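Local coordinates for protein transcription termination factor FttA (Methanosarcina mazei, PDB 2XR1) that probably terminates transcription throughout the genome as a homodimeric, zinc-dependent ribonuclease that cleaves nascent RNA at the polymerase exit channel and then degrades the released RNA, at residues 272-277 with 459-464; 180-185 with 345-350; 39-42 with 46-49; 584-589 with 617-622. All blocks are in the same frame, centred on the assembly; numbering follows the deposited sequence.

Interaction 1: 272-277 with 459-464; sequences TRDLMV and ATHPEY
Asp274 OD2 accepts a nearly straight hydrogen bond from His461 NE2, 3.0 Å away, with an N-H...O angle of 170°. The oxygen lies in the plane of the imidazole, at the edge where the N-H points, and it is approached from above the carboxylate plane. The two flat groups are turned 48° against each other. The imidazole gets there because its CG lies anti to the carbonyl carbon and beside the backbone N (chi1 -60°), which sends the ring from the loop following helix 451-460 toward helix 270-290. Thr460 CG2 rests over one face of the same ring, offset toward the rim. Histidine suits this place because a rigid ring can carry a donor across to the helix without a long flexible chain.

This link ties the two lobes of a beta-CASP nuclease together: helix 270-290 belongs to the metallo-beta-lactamase part and His461 to the beta-CASP part, and the catalytic cleft of such enzymes runs between these lobes. The side chain of Asp274 is about 12 Å from that of His245, a ligand of the first zinc.

The other carboxylate oxygen is engaged on its own helix, in a weak, salt-bridging bond from Arg273 NE to Asp274 OD1 at 3.4 Å. The buried aspartate therefore has a partner for each oxygen, and its negative charge may favour a protonated His461. Val148 and Ile151 of helix 146-157 pack against Asp274, while Pro270 and Pro271 touch His461.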
loop_
_atom_site.group_PDB
_atom_site.type_symbol
_atom_site.label_atom_id
_atom_site.label_comp_id
_atom_site.label_asym_id
_atom_site.label_seq_id
_atom_site.Cartn_x
_atom_site.Cartn_y
_atom_site.Cartn_z
ATOM N N THR B 272 -21.315 16.872 13.138
ATOM C CA THR B 272 -20.570 15.658 13.287
ATOM C C THR B 272 -19.764 15.699 14.567
ATOM O O THR B 272 -19.682 14.734 15.301
ATOM C CB THR B 272 -19.611 15.449 12.086
ATOM O OG1 THR B 272 -20.396 15.290 10.913
ATOM C CG2 THR B 272 -18.746 14.243 12.249
ATOM N N ARG B 273 -19.132 16.823 14.820
ATOM C CA ARG B 273 -18.269 16.928 15.959
ATOM C C ARG B 273 -19.052 16.568 17.210
ATOM O O ARG B 273 -18.639 15.728 18.000
ATOM C CB ARG B 273 -17.787 18.354 16.053
ATOM C CG ARG B 273 -16.493 18.487 16.779
ATOM C CD ARG B 273 -16.657 19.051 18.118
ATOM N NE ARG B 273 -17.273 20.368 18.161
ATOM C CZ ARG B 273 -16.617 21.517 18.381
ATOM N NH1 ARG B 273 -15.275 21.562 18.494
ATOM N NH2 ARG B 273 -17.305 22.655 18.479
ATOM N N ASP B 274 -20.208 17.196 17.360
ATOM C CA ASP B 274 -21.017 17.001 18.565
ATOM C C ASP B 274 -21.533 15.564 18.712
ATOM O O ASP B 274 -21.501 14.996 19.827
ATOM C CB ASP B 274 -22.176 17.984 18.554
ATOM C CG ASP B 274 -21.715 19.449 18.674
ATOM O OD1 ASP B 274 -20.528 19.701 19.030
ATOM O OD2 ASP B 274 -22.560 20.359 18.437
ATOM N N LEU B 275 -21.971 14.966 17.584
ATOM C CA LEU B 275 -22.507 13.616 17.584
ATOM C C LEU B 275 -21.405 12.629 17.885
ATOM O O LEU B 275 -21.599 11.737 18.689
ATOM C CB LEU B 275 -23.187 13.295 16.265
ATOM C CG LEU B 275 -24.458 14.107 16.002
ATOM C CD1 LEU B 275 -24.907 14.120 14.518
ATOM C CD2 LEU B 275 -25.518 13.637 16.962
ATOM N N MET B 276 -20.241 12.826 17.284
ATOM C CA MET B 276 -19.101 11.951 17.447
ATOM C C MET B 276 -18.717 11.826 18.929
ATOM O O MET B 276 -18.446 10.730 19.427
ATOM C CB MET B 276 -17.922 12.514 16.662
ATOM C CG MET B 276 -16.568 11.883 16.995
ATOM S SD MET B 276 -15.337 12.313 15.711
ATOM C CE MET B 276 -14.948 14.021 16.143
ATOM N N VAL B 277 -18.671 12.952 19.637
ATOM C CA VAL B 277 -18.354 12.905 21.059
ATOM C C VAL B 277 -19.427 12.112 21.821
ATOM O O VAL B 277 -19.122 11.273 22.677
ATOM C CB VAL B 277 -18.177 14.342 21.648
ATOM C CG1 VAL B 277 -18.278 14.358 23.181
ATOM C CG2 VAL B 277 -16.824 14.904 21.190
ATOM N N ALA B 459 -31.428 20.514 16.937
ATOM C CA ALA B 459 -31.948 21.834 17.205
ATOM C C ALA B 459 -30.860 22.912 17.209
ATOM O O ALA B 459 -31.138 24.081 16.987
ATOM C CB ALA B 459 -32.720 21.835 18.515
ATOM N N THR B 460 -29.627 22.514 17.476
ATOM C CA THR B 460 -28.511 23.434 17.570
ATOM C C THR B 460 -27.873 23.682 16.222
ATOM O O THR B 460 -27.040 24.588 16.086
ATOM C CB THR B 460 -27.431 22.847 18.489
ATOM O OG1 THR B 460 -27.771 23.105 19.855
ATOM C CG2 THR B 460 -26.067 23.432 18.191
ATOM N N HIS B 461 -28.221 22.854 15.230
ATOM C CA HIS B 461 -27.691 23.006 13.907
ATOM C C HIS B 461 -28.797 23.091 12.865
ATOM O O HIS B 461 -28.911 22.253 11.982
ATOM C CB HIS B 461 -26.755 21.876 13.622
ATOM C CG HIS B 461 -25.600 21.815 14.565
ATOM N ND1 HIS B 461 -24.469 22.589 14.407
ATOM C CD2 HIS B 461 -25.386 21.058 15.665
ATOM C CE1 HIS B 461 -23.607 22.310 15.369
ATOM N NE2 HIS B 461 -24.139 21.383 16.145
ATOM N N PRO B 462 -29.592 24.162 12.938
ATOM C CA PRO B 462 -30.660 24.368 11.964
ATOM C C PRO B 462 -30.203 24.422 10.494
ATOM O O PRO B 462 -30.913 23.913 9.632
ATOM C CB PRO B 462 -31.270 25.704 12.408
ATOM C CG PRO B 462 -30.237 26.357 13.265
ATOM C CD PRO B 462 -29.496 25.268 13.910
ATOM N N GLU B 463 -29.053 25.051 10.228
ATOM C CA GLU B 463 -28.456 25.165 8.869
ATOM C C GLU B 463 -28.131 23.818 8.221
ATOM O O GLU B 463 -27.897 23.763 7.040
ATOM C CB GLU B 463 -27.138 25.943 8.914
ATOM C CG GLU B 463 -27.164 27.389 8.466
ATOM C CD GLU B 463 -27.694 28.288 9.501
ATOM O OE1 GLU B 463 -28.724 27.862 10.091
ATOM O OE2 GLU B 463 -27.107 29.396 9.716
ATOM N N TYR B 464 -28.090 22.736 8.994
ATOM C CA TYR B 464 -27.760 21.423 8.462
ATOM C C TYR B 464 -28.986 20.595 8.128
ATOM O O TYR B 464 -28.866 19.487 7.603
ATOM C CB TYR B 464 -26.763 20.686 9.388
ATOM C CG TYR B 464 -25.393 21.283 9.206
ATOM C CD1 TYR B 464 -24.541 20.807 8.222
ATOM C CD2 TYR B 464 -24.986 22.398 9.942
ATOM C CE1 TYR B 464 -23.312 21.384 7.994
ATOM C CE2 TYR B 464 -23.745 22.996 9.720
ATOM C CZ TYR B 464 -22.911 22.477 8.740
ATOM O OH TYR B 464 -21.681 23.033 8.455
#

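Interaction 2: 180-185 with 345-350; sequences KDQWVR and DGLHNV
Two first torsions bring Gln182 and Leu347 together. In Gln182, CG is wedged between the backbone N and the carbonyl carbon (chi1 37°) and the chain runs on extended, carrying the amide over the leucine. In Leu347, CG sits beside the backbone N and opposite the carbonyl carbon (chi1 -75°), which swings both methyls to meet it. The side chains cross at about a right angle. CD1 takes the aliphatic part, 3.7 Å from Gln182 CB, and CD2 lies 3.8 Å from Gln182 CD. Leucine suits the place because its two branches can touch the aliphatic and the amide part together.

Deeper in, Val184 CG2 approaches His348 CB at 4.3 Å, a loose contact in which a compact valine suits a buried spot against a methylene. The polar end of that histidine is engaged with Thr376, through NE2. Leu347 and His348 both face Ile343 of strand 337-343, a classic beta bulge, and Val184 also packs on Ile343. The contact thus packs the lead-in to strand 185-190 of one metallo-beta-lactamase sheet against the start of strand 348-352, an inner strand of the other, near the dimer interface, where Arg185 forms a salt bridge with Glu231 of the second subunit.

No hydrogen bond crosses between the two segments. Cohesion here comes from van der Waals contact, apolar and buried at Val184 and His348, more open where the glutamine amide meets the leucine methyls.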
loop_
_atom_site.group_PDB
_atom_site.type_symbol
_atom_site.label_atom_id
_atom_site.label_comp_id
_atom_site.label_asym_id
_atom_site.label_seq_id
_atom_site.Cartn_x
_atom_site.Cartn_y
_atom_site.Cartn_z
ATOM N N LYS B 180 9.607 16.405 -6.589
ATOM C CA LYS B 180 9.461 16.682 -8.007
ATOM C C LYS B 180 8.632 15.577 -8.701
ATOM O O LYS B 180 8.744 15.421 -9.924
ATOM C CB LYS B 180 10.855 16.805 -8.632
ATOM C CG LYS B 180 10.938 17.419 -10.059
ATOM C CD LYS B 180 9.817 18.442 -10.393
ATOM C CE LYS B 180 10.094 19.103 -11.773
ATOM N NZ LYS B 180 8.846 19.607 -12.443
ATOM N N ASP B 181 7.817 14.823 -7.929
ATOM C CA ASP B 181 6.949 13.761 -8.471
ATOM C C ASP B 181 5.526 14.171 -8.231
ATOM O O ASP B 181 5.202 14.801 -7.212
ATOM C CB ASP B 181 7.121 12.393 -7.759
ATOM C CG ASP B 181 8.428 11.651 -8.113
ATOM O OD1 ASP B 181 9.117 11.969 -9.121
ATOM O OD2 ASP B 181 8.776 10.713 -7.349
ATOM N N GLN B 182 4.639 13.759 -9.121
ATOM C CA GLN B 182 3.245 13.877 -8.818
ATOM C C GLN B 182 2.592 12.547 -9.067
ATOM O O GLN B 182 2.901 11.871 -10.060
ATOM C CB GLN B 182 2.558 15.045 -9.551
ATOM C CG GLN B 182 3.013 15.334 -10.992
ATOM C CD GLN B 182 2.867 16.825 -11.378
ATOM O OE1 GLN B 182 2.720 17.702 -10.510
ATOM N NE2 GLN B 182 2.922 17.109 -12.677
ATOM N N TRP B 183 1.784 12.141 -8.080
ATOM C CA TRP B 183 0.885 11.022 -8.170
ATOM C C TRP B 183 -0.131 11.122 -7.038
ATOM O O TRP B 183 0.050 11.892 -6.079
ATOM C CB TRP B 183 1.609 9.682 -8.136
ATOM C CG TRP B 183 2.683 9.528 -7.139
ATOM C CD1 TRP B 183 4.004 9.571 -7.376
ATOM C CD2 TRP B 183 2.536 9.224 -5.750
ATOM N NE1 TRP B 183 4.700 9.343 -6.235
ATOM C CE2 TRP B 183 3.808 9.141 -5.213
ATOM C CE3 TRP B 183 1.450 9.019 -4.916
ATOM C CZ2 TRP B 183 4.026 8.880 -3.877
ATOM C CZ3 TRP B 183 1.668 8.795 -3.592
ATOM C CH2 TRP B 183 2.950 8.698 -3.090
ATOM N N VAL B 184 -1.213 10.381 -7.187
ATOM C CA VAL B 184 -2.213 10.273 -6.169
ATOM C C VAL B 184 -2.643 8.803 -6.111
ATOM O O VAL B 184 -2.720 8.134 -7.133
ATOM C CB VAL B 184 -3.437 11.179 -6.523
ATOM C CG1 VAL B 184 -4.390 11.287 -5.364
ATOM C CG2 VAL B 184 -2.934 12.561 -6.932
ATOM N N ARG B 185 -2.898 8.299 -4.912
ATOM C CA ARG B 185 -3.416 6.963 -4.750
ATOM C C ARG B 185 -4.256 6.793 -3.513
ATOM O O ARG B 185 -4.167 7.550 -2.604
ATOM C CB ARG B 185 -2.300 5.977 -4.788
ATOM C CG ARG B 185 -1.178 6.303 -3.898
ATOM C CD ARG B 185 -0.020 5.382 -4.188
ATOM N NE ARG B 185 0.866 5.420 -3.050
ATOM C CZ ARG B 185 1.570 4.412 -2.579
ATOM N NH1 ARG B 185 1.533 3.207 -3.133
ATOM N NH2 ARG B 185 2.320 4.632 -1.526
ATOM N N ASP B 345 -2.330 22.103 -8.070
ATOM C CA ASP B 345 -2.977 23.159 -8.842
ATOM C C ASP B 345 -3.682 22.409 -9.974
ATOM O O ASP B 345 -3.159 22.291 -11.089
ATOM C CB ASP B 345 -1.963 24.218 -9.379
ATOM C CG ASP B 345 -2.219 25.670 -8.807
ATOM O OD1 ASP B 345 -2.623 25.792 -7.603
ATOM O OD2 ASP B 345 -1.997 26.681 -9.560
ATOM N N GLY B 346 -4.837 21.849 -9.662
ATOM C CA GLY B 346 -5.606 21.105 -10.650
ATOM C C GLY B 346 -5.003 19.797 -11.147
ATOM O O GLY B 346 -5.238 19.401 -12.279
ATOM N N LEU B 347 -4.224 19.107 -10.322
ATOM C CA LEU B 347 -3.660 17.853 -10.760
ATOM C C LEU B 347 -4.783 16.833 -10.851
ATOM O O LEU B 347 -4.963 16.201 -11.866
ATOM C CB LEU B 347 -2.540 17.392 -9.822
ATOM C CG LEU B 347 -1.209 18.154 -9.975
ATOM C CD1 LEU B 347 -0.088 17.621 -9.076
ATOM C CD2 LEU B 347 -0.773 18.063 -11.399
ATOM N N HIS B 348 -5.567 16.709 -9.795
ATOM C CA HIS B 348 -6.584 15.717 -9.736
ATOM C C HIS B 348 -7.623 16.119 -8.708
ATOM O O HIS B 348 -7.358 16.907 -7.793
ATOM C CB HIS B 348 -5.947 14.383 -9.354
ATOM C CG HIS B 348 -6.793 13.186 -9.676
ATOM N ND1 HIS B 348 -6.773 12.572 -10.908
ATOM C CD2 HIS B 348 -7.671 12.483 -8.922
ATOM C CE1 HIS B 348 -7.616 11.557 -10.907
ATOM N NE2 HIS B 348 -8.167 11.472 -9.712
ATOM N N ASN B 349 -8.834 15.609 -8.885
ATOM C CA ASN B 349 -9.900 15.872 -7.938
ATOM C C ASN B 349 -10.592 14.567 -7.654
ATOM O O ASN B 349 -11.044 13.908 -8.602
ATOM C CB ASN B 349 -10.945 16.855 -8.494
ATOM C CG ASN B 349 -10.393 18.198 -8.765
ATOM O OD1 ASN B 349 -10.557 19.135 -7.950
ATOM N ND2 ASN B 349 -9.765 18.342 -9.914
ATOM N N VAL B 350 -10.697 14.214 -6.371
ATOM C CA VAL B 350 -11.297 12.956 -5.996
ATOM C C VAL B 350 -12.388 13.230 -4.971
ATOM O O VAL B 350 -12.188 14.025 -4.072
ATOM C CB VAL B 350 -10.256 11.927 -5.438
ATOM C CG1 VAL B 350 -9.336 12.572 -4.505
ATOM C CG2 VAL B 350 -10.958 10.812 -4.699
#

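Interaction 3: 39-42 with 46-49; sequences LYTE and KFAD
Between residues 39-42, at the end of strand 36-41, and residues 46-49 of helix 44-49, the closest CA atoms are those of Thr41 and Phe47, 8.9 Å apart. Phe47 bridges that gap. Its CG lies anti to the carbonyl carbon (chi1 -73°), which sends the ring off the helix toward the strand, where Leu39 and Thr41, two residues apart, both point at it.

The threonine and phenylalanine side chains run antiparallel past one another. Thr41 OG1 lies 3.6 Å from Phe47 CE1, and Thr41 CB is 4.0 Å from the same carbon. Farther along the ring, Leu39 CD1 is 4.5 Å from Phe47 CE2, a loose apolar contact. Both neighbours approach the ring obliquely.

The threonine hydroxyl is buried beside an aromatic ring, yet it is well provided for: it donates to Thr26 O and accepts from Glu43 N. The second bond closes an ST turn as the chain passes from the strand to helix 44-49. Threonine thus gives the turn a polar anchor and the ring a compact neighbour, while leucine and phenylalanine supply the hydrophobic bulk.

The order helix, two strands, two helices, strand is that of a type II KH domain, here the first of the two KH units. Strand 36-41 is the middle strand of its sheet, flanked by strands 30-33 and 65-69. Phe47 fills the layer between this sheet and the helices, touching Met67 of strand 65-69 and Ile53 and Ile54 of helix 52-61.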
loop_
_atom_site.group_PDB
_atom_site.type_symbol
_atom_site.label_atom_id
_atom_site.label_comp_id
_atom_site.label_asym_id
_atom_site.label_seq_id
_atom_site.Cartn_x
_atom_site.Cartn_y
_atom_site.Cartn_z
ATOM N N LEU B 39 -5.483 36.926 11.700
ATOM C CA LEU B 39 -4.989 38.264 12.087
ATOM C C LEU B 39 -5.467 38.604 13.484
ATOM O O LEU B 39 -6.658 38.662 13.730
ATOM C CB LEU B 39 -5.519 39.368 11.146
ATOM C CG LEU B 39 -5.518 39.070 9.656
ATOM C CD1 LEU B 39 -5.941 40.309 8.879
ATOM C CD2 LEU B 39 -4.154 38.591 9.261
ATOM N N TYR B 40 -4.538 38.902 14.373
ATOM C CA TYR B 40 -4.893 39.442 15.667
ATOM C C TYR B 40 -4.957 40.971 15.640
ATOM O O TYR B 40 -4.165 41.604 14.961
ATOM C CB TYR B 40 -3.897 38.943 16.707
ATOM C CG TYR B 40 -4.155 37.485 17.034
ATOM C CD1 TYR B 40 -5.197 37.121 17.891
ATOM C CD2 TYR B 40 -3.396 36.470 16.441
ATOM C CE1 TYR B 40 -5.457 35.804 18.175
ATOM C CE2 TYR B 40 -3.651 35.134 16.707
ATOM C CZ TYR B 40 -4.684 34.798 17.578
ATOM O OH TYR B 40 -4.940 33.454 17.860
ATOM N N THR B 41 -5.903 41.555 16.377
ATOM C CA THR B 41 -6.103 42.993 16.381
ATOM C C THR B 41 -6.515 43.470 17.757
ATOM O O THR B 41 -7.216 42.758 18.468
ATOM C CB THR B 41 -7.219 43.357 15.396
ATOM O OG1 THR B 41 -7.231 44.770 15.126
ATOM C CG2 THR B 41 -8.589 42.919 15.953
ATOM N N GLU B 42 -6.096 44.684 18.122
ATOM C CA GLU B 42 -6.579 45.349 19.344
ATOM C C GLU B 42 -7.781 46.230 19.044
ATOM O O GLU B 42 -8.310 46.882 19.934
ATOM C CB GLU B 42 -5.469 46.167 19.983
ATOM C CG GLU B 42 -4.335 45.312 20.511
ATOM C CD GLU B 42 -3.199 46.134 21.107
ATOM O OE1 GLU B 42 -2.647 46.986 20.386
ATOM O OE2 GLU B 42 -2.860 45.925 22.291
ATOM N N LYS B 46 -13.383 47.592 14.422
ATOM C CA LYS B 46 -13.134 48.097 13.081
ATOM C C LYS B 46 -13.301 47.024 12.016
ATOM O O LYS B 46 -13.646 47.327 10.881
ATOM C CB LYS B 46 -11.739 48.721 13.015
ATOM C CG LYS B 46 -11.597 49.870 13.991
ATOM C CD LYS B 46 -10.261 50.591 13.901
ATOM C CE LYS B 46 -10.250 51.764 14.902
ATOM N NZ LYS B 46 -9.294 52.822 14.545
ATOM N N PHE B 47 -13.053 45.773 12.378
ATOM C CA PHE B 47 -13.279 44.670 11.461
ATOM C C PHE B 47 -14.720 44.181 11.505
ATOM O O PHE B 47 -15.179 43.499 10.577
ATOM C CB PHE B 47 -12.366 43.510 11.791
ATOM C CG PHE B 47 -10.931 43.726 11.414
ATOM C CD1 PHE B 47 -10.082 44.482 12.212
ATOM C CD2 PHE B 47 -10.413 43.138 10.277
ATOM C CE1 PHE B 47 -8.741 44.640 11.876
ATOM C CE2 PHE B 47 -9.077 43.319 9.937
ATOM C CZ PHE B 47 -8.246 44.061 10.745
ATOM N N ALA B 48 -15.429 44.480 12.591
ATOM C CA ALA B 48 -16.851 44.145 12.693
ATOM C C ALA B 48 -17.685 45.099 11.847
ATOM O O ALA B 48 -18.733 44.723 11.319
ATOM C CB ALA B 48 -17.319 44.186 14.152
ATOM N N ASP B 49 -17.214 46.336 11.729
ATOM C CA ASP B 49 -17.925 47.376 10.976
ATOM C C ASP B 49 -17.778 47.192 9.456
ATOM O O ASP B 49 -18.759 47.321 8.712
ATOM C CB ASP B 49 -17.419 48.781 11.371
ATOM C CG ASP B 49 -17.790 49.174 12.798
ATOM O OD1 ASP B 49 -18.974 49.028 13.170
ATOM O OD2 ASP B 49 -16.903 49.662 13.537
#

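Interaction 4: 584-589 with 617-622; sequences SDRRQL and ASSVYK
Hydrogen bonds from Arg586 to Ser619 carry the contact. Arg586 NH2 donates to Ser619 OG at 2.7 Å with an N-H...O angle of 146°, and Arg586 NH1 adds a weak bond to the same oxygen at 3.3 Å. One hydroxyl thus sits at the guanidinium edge between two terminal nitrogens, somewhat tilted from their plane. The first bond of the Arg586 side chain does not aim at Ser619, but the chain folds about the CB-CG bond (chi2 79°), bringing the guanidinium across. Arginine suits this span because its reach is long, and serine because its short hydroxyl stays close to its own helix, where OG also bonds to Asp615 O.

Among charges, Arg586 NH1 forms a salt bridge with Asp615 of helix 610-624, one turn before Ser619. The arginine therefore holds both a carboxylate and a hydroxyl of that helix, and NH1 further bonds to Gly384 O.

Capping bonds fix the start of the helix that bears Arg586. Asp585, at the N-cap, accepts from Gln588 N through OD1 at 2.8 Å, and Gln588 OE1 in turn accepts from Asp585 N at 3.0 Å, that donor lying 34° from the amide's carbonyl plane.

This reciprocal pair is a capping box at the start of helix 586-594. Helix 610-624 is the connecting helix of a beta-alpha-beta crossover between parallel strands 602-606 and 627-630, in the C-terminal segment that completes the metallo-beta-lactamase fold.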
loop_
_atom_site.group_PDB
_atom_site.type_symbol
_atom_site.label_atom_id
_atom_site.label_comp_id
_atom_site.label_asym_id
_atom_site.label_seq_id
_atom_site.Cartn_x
_atom_site.Cartn_y
_atom_site.Cartn_z
ATOM N N SER B 584 -29.083 6.020 -0.147
ATOM C CA SER B 584 -29.557 5.927 -1.487
ATOM C C SER B 584 -29.851 4.487 -1.799
ATOM O O SER B 584 -29.026 3.640 -1.547
ATOM C CB SER B 584 -28.461 6.411 -2.440
ATOM O OG SER B 584 -28.307 7.786 -2.355
ATOM N N ASP B 585 -31.010 4.200 -2.373
ATOM C CA ASP B 585 -31.287 2.846 -2.844
ATOM C C ASP B 585 -30.526 2.600 -4.162
ATOM O O ASP B 585 -29.712 3.432 -4.573
ATOM C CB ASP B 585 -32.795 2.606 -2.974
ATOM C CG ASP B 585 -33.430 3.251 -4.228
ATOM O OD1 ASP B 585 -32.734 4.011 -4.955
ATOM O OD2 ASP B 585 -34.649 2.993 -4.491
ATOM N N ARG B 586 -30.768 1.460 -4.800
ATOM C CA ARG B 586 -30.023 1.111 -6.007
ATOM C C ARG B 586 -30.219 2.160 -7.093
ATOM O O ARG B 586 -29.268 2.638 -7.643
ATOM C CB ARG B 586 -30.414 -0.283 -6.495
ATOM C CG ARG B 586 -30.087 -0.566 -7.927
ATOM C CD ARG B 586 -28.614 -0.908 -8.157
ATOM N NE ARG B 586 -28.483 -1.365 -9.527
ATOM C CZ ARG B 586 -27.525 -2.139 -10.016
ATOM N NH1 ARG B 586 -26.536 -2.598 -9.268
ATOM N NH2 ARG B 586 -27.587 -2.472 -11.293
ATOM N N ARG B 587 -31.461 2.536 -7.361
ATOM C CA ARG B 587 -31.763 3.578 -8.335
ATOM C C ARG B 587 -30.983 4.876 -8.018
ATOM O O ARG B 587 -30.354 5.483 -8.861
ATOM C CB ARG B 587 -33.251 3.878 -8.368
ATOM C CG ARG B 587 -33.703 4.534 -9.678
ATOM C CD ARG B 587 -35.131 5.092 -9.603
ATOM N NE ARG B 587 -35.134 6.462 -9.068
ATOM C CZ ARG B 587 -35.510 6.813 -7.824
ATOM N NH1 ARG B 587 -35.964 5.898 -6.942
ATOM N NH2 ARG B 587 -35.452 8.092 -7.455
ATOM N N GLN B 588 -30.999 5.267 -6.763
ATOM C CA GLN B 588 -30.420 6.540 -6.366
ATOM C C GLN B 588 -28.910 6.533 -6.467
ATOM O O GLN B 588 -28.316 7.568 -6.782
ATOM C CB GLN B 588 -30.902 6.904 -4.963
ATOM C CG GLN B 588 -32.333 7.411 -5.022
ATOM C CD GLN B 588 -33.103 7.239 -3.726
ATOM O OE1 GLN B 588 -32.569 6.716 -2.724
ATOM N NE2 GLN B 588 -34.374 7.667 -3.732
ATOM N N LEU B 589 -28.287 5.393 -6.171
ATOM C CA LEU B 589 -26.850 5.255 -6.346
ATOM C C LEU B 589 -26.508 5.500 -7.814
ATOM O O LEU B 589 -25.594 6.260 -8.147
ATOM C CB LEU B 589 -26.383 3.877 -5.898
ATOM C CG LEU B 589 -26.464 3.699 -4.362
ATOM C CD1 LEU B 589 -26.341 2.238 -3.894
ATOM C CD2 LEU B 589 -25.401 4.554 -3.722
ATOM N N ALA B 617 -20.606 -1.806 -9.063
ATOM C CA ALA B 617 -19.482 -1.395 -9.898
ATOM C C ALA B 617 -19.746 -1.747 -11.358
ATOM O O ALA B 617 -19.749 -0.862 -12.198
ATOM C CB ALA B 617 -18.175 -1.976 -9.434
ATOM N N SER B 618 -19.994 -3.030 -11.645
ATOM C CA SER B 618 -20.143 -3.480 -13.019
ATOM C C SER B 618 -21.386 -2.902 -13.635
ATOM O O SER B 618 -21.399 -2.665 -14.833
ATOM C CB SER B 618 -20.128 -5.003 -13.158
ATOM O OG SER B 618 -21.103 -5.612 -12.392
ATOM N N SER B 619 -22.405 -2.618 -12.834
ATOM C CA SER B 619 -23.558 -1.907 -13.379
ATOM C C SER B 619 -23.185 -0.525 -13.923
ATOM O O SER B 619 -23.615 -0.178 -15.032
ATOM C CB SER B 619 -24.691 -1.851 -12.381
ATOM O OG SER B 619 -25.164 -3.171 -12.223
ATOM N N VAL B 620 -22.364 0.225 -13.185
ATOM C CA VAL B 620 -21.961 1.543 -13.618
ATOM C C VAL B 620 -21.078 1.474 -14.853
ATOM O O VAL B 620 -21.254 2.251 -15.792
ATOM C CB VAL B 620 -21.235 2.343 -12.505
ATOM C CG1 VAL B 620 -20.724 3.654 -13.063
ATOM C CG2 VAL B 620 -22.140 2.622 -11.364
ATOM N N TYR B 621 -20.175 0.515 -14.914
ATOM C CA TYR B 621 -19.390 0.331 -16.170
ATOM C C TYR B 621 -20.306 0.070 -17.330
ATOM O O TYR B 621 -20.114 0.652 -18.366
ATOM C CB TYR B 621 -18.451 -0.865 -16.070
ATOM C CG TYR B 621 -17.065 -0.749 -16.677
ATOM C CD1 TYR B 621 -16.858 -0.144 -17.908
ATOM C CD2 TYR B 621 -15.953 -1.313 -16.012
ATOM C CE1 TYR B 621 -15.565 -0.058 -18.473
ATOM C CE2 TYR B 621 -14.660 -1.249 -16.545
ATOM C CZ TYR B 621 -14.470 -0.618 -17.790
ATOM O OH TYR B 621 -13.208 -0.546 -18.342
ATOM N N LYS B 622 -21.287 -0.809 -17.141
ATOM C CA LYS B 622 -22.172 -1.261 -18.212
ATOM C C LYS B 622 -23.141 -0.157 -18.661
ATOM O O LYS B 622 -23.182 0.174 -19.827
ATOM C CB LYS B 622 -22.949 -2.519 -17.769
ATOM C CG LYS B 622 -23.673 -3.276 -18.885
#

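Overall arrangement
Along the chain interaction 3 closes first, within the first KH domain; interactions 1 and 2 then interleave, and interaction 4 comes last. Interactions 2 and 4 lie in the metallo-beta-lactamase part, centres 27 Å apart, and both involve one seven-stranded sheet: interaction 2 through strand 348-352, interaction 4 through helix 610-624, which links strands 602-606 and 627-630. Interaction 1 joins this part to the beta-CASP part, about 15 Å from interaction 4 between nearest atoms. Interactions 3 and 4 are on opposite sides of the chain's centre, 51 Å apart between centres. None touch, so they mark separate places: KH domain, lobe junction, dimer side and C-terminal return to the nuclease fold.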